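PDB 3OEO: periplasmic chaperone Spy from Escherichia coli, which probably acts as an ATP-independent periplasmic chaperone that binds unfolded proteins, limits their aggregation and helps them refold. Local coordinates for residues Q49-R55 and N92-H96. Sequence-based numbering, arbitrary orientation.
Sequences QRDQMKR and NMLAH
Q49 lays its side chain against the H96 ring, joining the loop that follows helix 38-49 to the middle of helix 87-104, the longest helix of Spy's elongated, all-helical cradle. From Q49 CB the chain leads to CG, anti to the backbone N (chi1 -171°), and stays extended, which carries it across to the neighbouring helix. CG reaches the imidazole first, 3.7 Å from H96 CD2. Next, CD sits over one ring face, displaced toward the rim, 3.4 Å from H96 NE2. At the tip OE1 also comes close to H96 NE2, but the angle is too poor for a hydrogen bond, and at this resolution the exact spacing is doubtful. Amide and ring planes are 59° apart, far from a flat stack. On its other nitrogen the ring has a weak hydrogen bond, from ND1 to Q100 OE1; a bound cadmium ion lies about 5 Å from the H96 side chain, too distant for direct coordination. Replacing H96 with an alanine would probably strip the Q49 amide of the surface it rests on and leave Q100 OE1 without its ND1 partner. Next to H96 in the helix, A95 points its methyl at M53, the centre of an inverse gamma turn in the loop; the model sets the two too close, so this detail is doubtful. R55, further along the loop, reaches over to the same helix, turning about its CG-CD bond, and NH1 stands near the plane of the H96 ring at its edge, 4.3 Å from CD2. Its charge is likely to make a protonated imidazole there less favourable. N92 OD1 sits above one guanidinium face, 3.2 Å from R55 CZ, with the amide and guanidinium planes 51° apart.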
ATOM      1  N   GLN A  49       5.103   2.444 -15.795  1.00 93.81           N
ATOM      2  CA  GLN A  49       4.450   2.374 -14.486  1.00 92.23           C
ATOM      3  C   GLN A  49       5.464   2.448 -13.333  1.00 93.47           C
ATOM      4  O   GLN A  49       5.092   2.738 -12.190  1.00 92.18           O
ATOM      5  CB  GLN A  49       3.630   1.081 -14.397  1.00 90.73           C
ATOM      6  CG  GLN A  49       2.707   0.944 -13.185  1.00 89.11           C
ATOM      7  CD  GLN A  49       2.036  -0.425 -13.117  1.00 89.15           C
ATOM      8  OE1 GLN A  49       2.159  -1.143 -12.127  1.00 89.96           O
ATOM      9  NE2 GLN A  49       1.340  -0.797 -14.181  1.00 88.89           N
ATOM     10  N   ARG A  50       6.735   2.182 -13.637  1.00 96.27           N
ATOM     11  CA  ARG A  50       7.793   2.191 -12.628  1.00 98.02           C
ATOM     12  C   ARG A  50       8.603   3.491 -12.640  1.00100.39           C
ATOM     13  O   ARG A  50       8.479   4.311 -11.728  1.00 99.79           O
ATOM     14  CB  ARG A  50       8.739   0.998 -12.815  1.00100.26           C
ATOM     15  CG  ARG A  50       8.227  -0.344 -12.320  1.00 98.90           C
ATOM     16  CD  ARG A  50       9.263  -1.427 -12.620  1.00102.11           C
ATOM     17  NE  ARG A  50       8.890  -2.747 -12.108  1.00101.68           N
ATOM     18  CZ  ARG A  50       9.575  -3.866 -12.337  1.00104.32           C
ATOM     19  NH1 ARG A  50      10.678  -3.844 -13.076  1.00107.33           N
ATOM     20  NH2 ARG A  50       9.156  -5.017 -11.827  1.00104.02           N
ATOM     21  N   ASP A  51       9.416   3.666 -13.683  1.00103.49           N
ATOM     22  CA  ASP A  51      10.427   4.728 -13.757  1.00106.96           C
ATOM     23  C   ASP A  51       9.856   6.149 -13.688  1.00106.75           C
ATOM     24  O   ASP A  51       9.769   6.728 -12.602  1.00106.12           O
ATOM     25  CB  ASP A  51      11.301   4.558 -15.013  1.00110.44           C
ATOM     26  CG  ASP A  51      12.057   3.232 -15.037  1.00111.87           C
ATOM     27  OD1 ASP A  51      12.667   2.860 -14.012  1.00112.40           O
ATOM     28  OD2 ASP A  51      12.050   2.567 -16.095  1.00112.38           O
ATOM     29  N   GLN A  52       9.469   6.694 -14.844  1.00107.75           N
ATOM     30  CA  GLN A  52       8.971   8.075 -14.968  1.00108.52           C
ATOM     31  C   GLN A  52       8.031   8.472 -13.825  1.00106.00           C
ATOM     32  O   GLN A  52       8.076   9.605 -13.335  1.00107.32           O
ATOM     33  CB  GLN A  52       8.282   8.269 -16.325  1.00108.56           C
ATOM     34  CG  GLN A  52       7.894   9.710 -16.665  1.00110.08           C
ATOM     35  CD  GLN A  52       9.048  10.538 -17.215  1.00114.87           C
ATOM     36  OE1 GLN A  52      10.126  10.019 -17.514  1.00117.14           O
ATOM     37  NE2 GLN A  52       8.818  11.840 -17.356  1.00116.72           N
ATOM     38  N   MET A  53       7.193   7.521 -13.412  1.00102.90           N
ATOM     39  CA  MET A  53       6.291   7.676 -12.279  1.00100.55           C
ATOM     40  C   MET A  53       7.072   7.521 -10.972  1.00100.83           C
ATOM     41  O   MET A  53       7.011   6.470 -10.321  1.00 99.25           O
ATOM     42  CB  MET A  53       5.201   6.610 -12.364  1.00 97.64           C
ATOM     43  CG  MET A  53       3.828   7.079 -11.932  1.00 96.30           C
ATOM     44  SD  MET A  53       3.000   8.146 -13.138  1.00 98.03           S
ATOM     45  CE  MET A  53       3.143   7.193 -14.658  1.00 98.32           C
ATOM     46  N   LYS A  54       7.795   8.575 -10.593  1.00103.12           N
ATOM     47  CA  LYS A  54       8.756   8.529  -9.481  1.00104.05           C
ATOM     48  C   LYS A  54       8.165   8.026  -8.154  1.00101.15           C
ATOM     49  O   LYS A  54       7.241   8.630  -7.601  1.00 99.65           O
ATOM     50  CB  LYS A  54       9.452   9.885  -9.302  1.00107.25           C
ATOM     51  CG  LYS A  54      10.463  10.211 -10.397  1.00111.02           C
ATOM     52  CD  LYS A  54      11.225  11.491 -10.091  1.00114.73           C
ATOM     53  CE  LYS A  54      12.304  11.757 -11.130  1.00118.90           C
ATOM     54  NZ  LYS A  54      13.046  13.017 -10.848  1.00122.71           N
ATOM     55  N   ARG A  55       8.726   6.924  -7.653  1.00100.76           N
ATOM     56  CA  ARG A  55       8.210   6.241  -6.459  1.00 98.32           C
ATOM     57  C   ARG A  55       8.844   6.628  -5.100  1.00 98.81           C
ATOM     58  O   ARG A  55       8.124   6.705  -4.100  1.00 96.97           O
ATOM     59  CB  ARG A  55       8.250   4.712  -6.642  1.00 97.71           C
ATOM     60  CG  ARG A  55       7.455   4.187  -7.839  1.00 96.70           C
ATOM     61  CD  ARG A  55       7.152   2.691  -7.723  1.00 95.60           C
ATOM     62  NE  ARG A  55       6.018   2.417  -6.840  1.00 93.18           N
ATOM     63  CZ  ARG A  55       4.739   2.406  -7.222  1.00 91.77           C
ATOM     64  NH1 ARG A  55       4.407   2.658  -8.484  1.00 91.85           N
ATOM     65  NH2 ARG A  55       3.783   2.149  -6.337  1.00 89.62           N
ATOM     66  N   ASN A  92       0.367   8.117  -7.291  1.00 75.30           N
ATOM     67  CA  ASN A  92       0.638   6.714  -7.597  1.00 74.47           C
ATOM     68  C   ASN A  92      -0.632   5.968  -7.967  1.00 73.62           C
ATOM     69  O   ASN A  92      -0.848   5.634  -9.131  1.00 74.00           O
ATOM     70  CB  ASN A  92       1.307   6.017  -6.415  1.00 73.77           C
ATOM     71  CG  ASN A  92       2.816   6.033  -6.502  1.00 74.61           C
ATOM     72  OD1 ASN A  92       3.475   5.097  -6.051  1.00 74.43           O
ATOM     73  ND2 ASN A  92       3.376   7.092  -7.081  1.00 75.82           N
ATOM     74  N   MET A  93      -1.470   5.708  -6.968  1.00 73.21           N
ATOM     75  CA  MET A  93      -2.764   5.073  -7.180  1.00 72.79           C
ATOM     76  C   MET A  93      -3.328   5.465  -8.544  1.00 73.42           C
ATOM     77  O   MET A  93      -3.727   4.601  -9.326  1.00 72.97           O
ATOM     78  CB  MET A  93      -3.735   5.464  -6.064  1.00 73.03           C
ATOM     79  CG  MET A  93      -3.450   4.806  -4.728  1.00 72.48           C
ATOM     80  SD  MET A  93      -4.812   4.985  -3.549  1.00 74.62           S
ATOM     81  CE  MET A  93      -4.176   3.959  -2.217  1.00 74.60           C
ATOM     82  N   LEU A  94      -3.321   6.770  -8.820  1.00 74.73           N
ATOM     83  CA  LEU A  94      -3.706   7.325 -10.113  1.00 75.73           C
ATOM     84  C   LEU A  94      -2.922   6.659 -11.241  1.00 75.85           C
ATOM     85  O   LEU A  94      -3.432   5.770 -11.918  1.00 75.18           O
ATOM     86  CB  LEU A  94      -3.484   8.846 -10.112  1.00 77.63           C
ATOM     87  CG  LEU A  94      -4.207   9.819 -11.067  1.00 78.41           C
ATOM     88  CD1 LEU A  94      -3.383  10.153 -12.309  1.00 78.27           C
ATOM     89  CD2 LEU A  94      -5.609   9.362 -11.434  1.00 76.06           C
ATOM     90  N   ALA A  95      -1.672   7.073 -11.408  1.00 77.25           N
ATOM     91  CA  ALA A  95      -0.782   6.559 -12.452  1.00 78.06           C
ATOM     92  C   ALA A  95      -0.867   5.056 -12.695  1.00 77.06           C
ATOM     93  O   ALA A  95      -0.833   4.609 -13.844  1.00 77.59           O
ATOM     94  CB  ALA A  95       0.618   6.930 -12.126  1.00 79.27           C
ATOM     95  N   HIS A  96      -0.955   4.288 -11.612  1.00 76.28           N
ATOM     96  CA  HIS A  96      -1.088   2.836 -11.687  1.00 76.00           C
ATOM     97  C   HIS A  96      -2.356   2.457 -12.453  1.00 75.47           C
ATOM     98  O   HIS A  96      -2.333   1.586 -13.315  1.00 75.65           O
ATOM     99  CB  HIS A  96      -1.123   2.232 -10.274  1.00 75.53           C
ATOM    100  CG  HIS A  96      -0.423   0.910 -10.155  1.00 76.88           C
ATOM    101  ND1 HIS A  96      -1.091  -0.296 -10.212  1.00 77.65           N
ATOM    102  CD2 HIS A  96       0.886   0.607  -9.972  1.00 78.08           C
ATOM    103  CE1 HIS A  96      -0.224  -1.284 -10.074  1.00 78.44           C
ATOM    104  NE2 HIS A  96       0.982  -0.764  -9.928  1.00 78.77           N
TER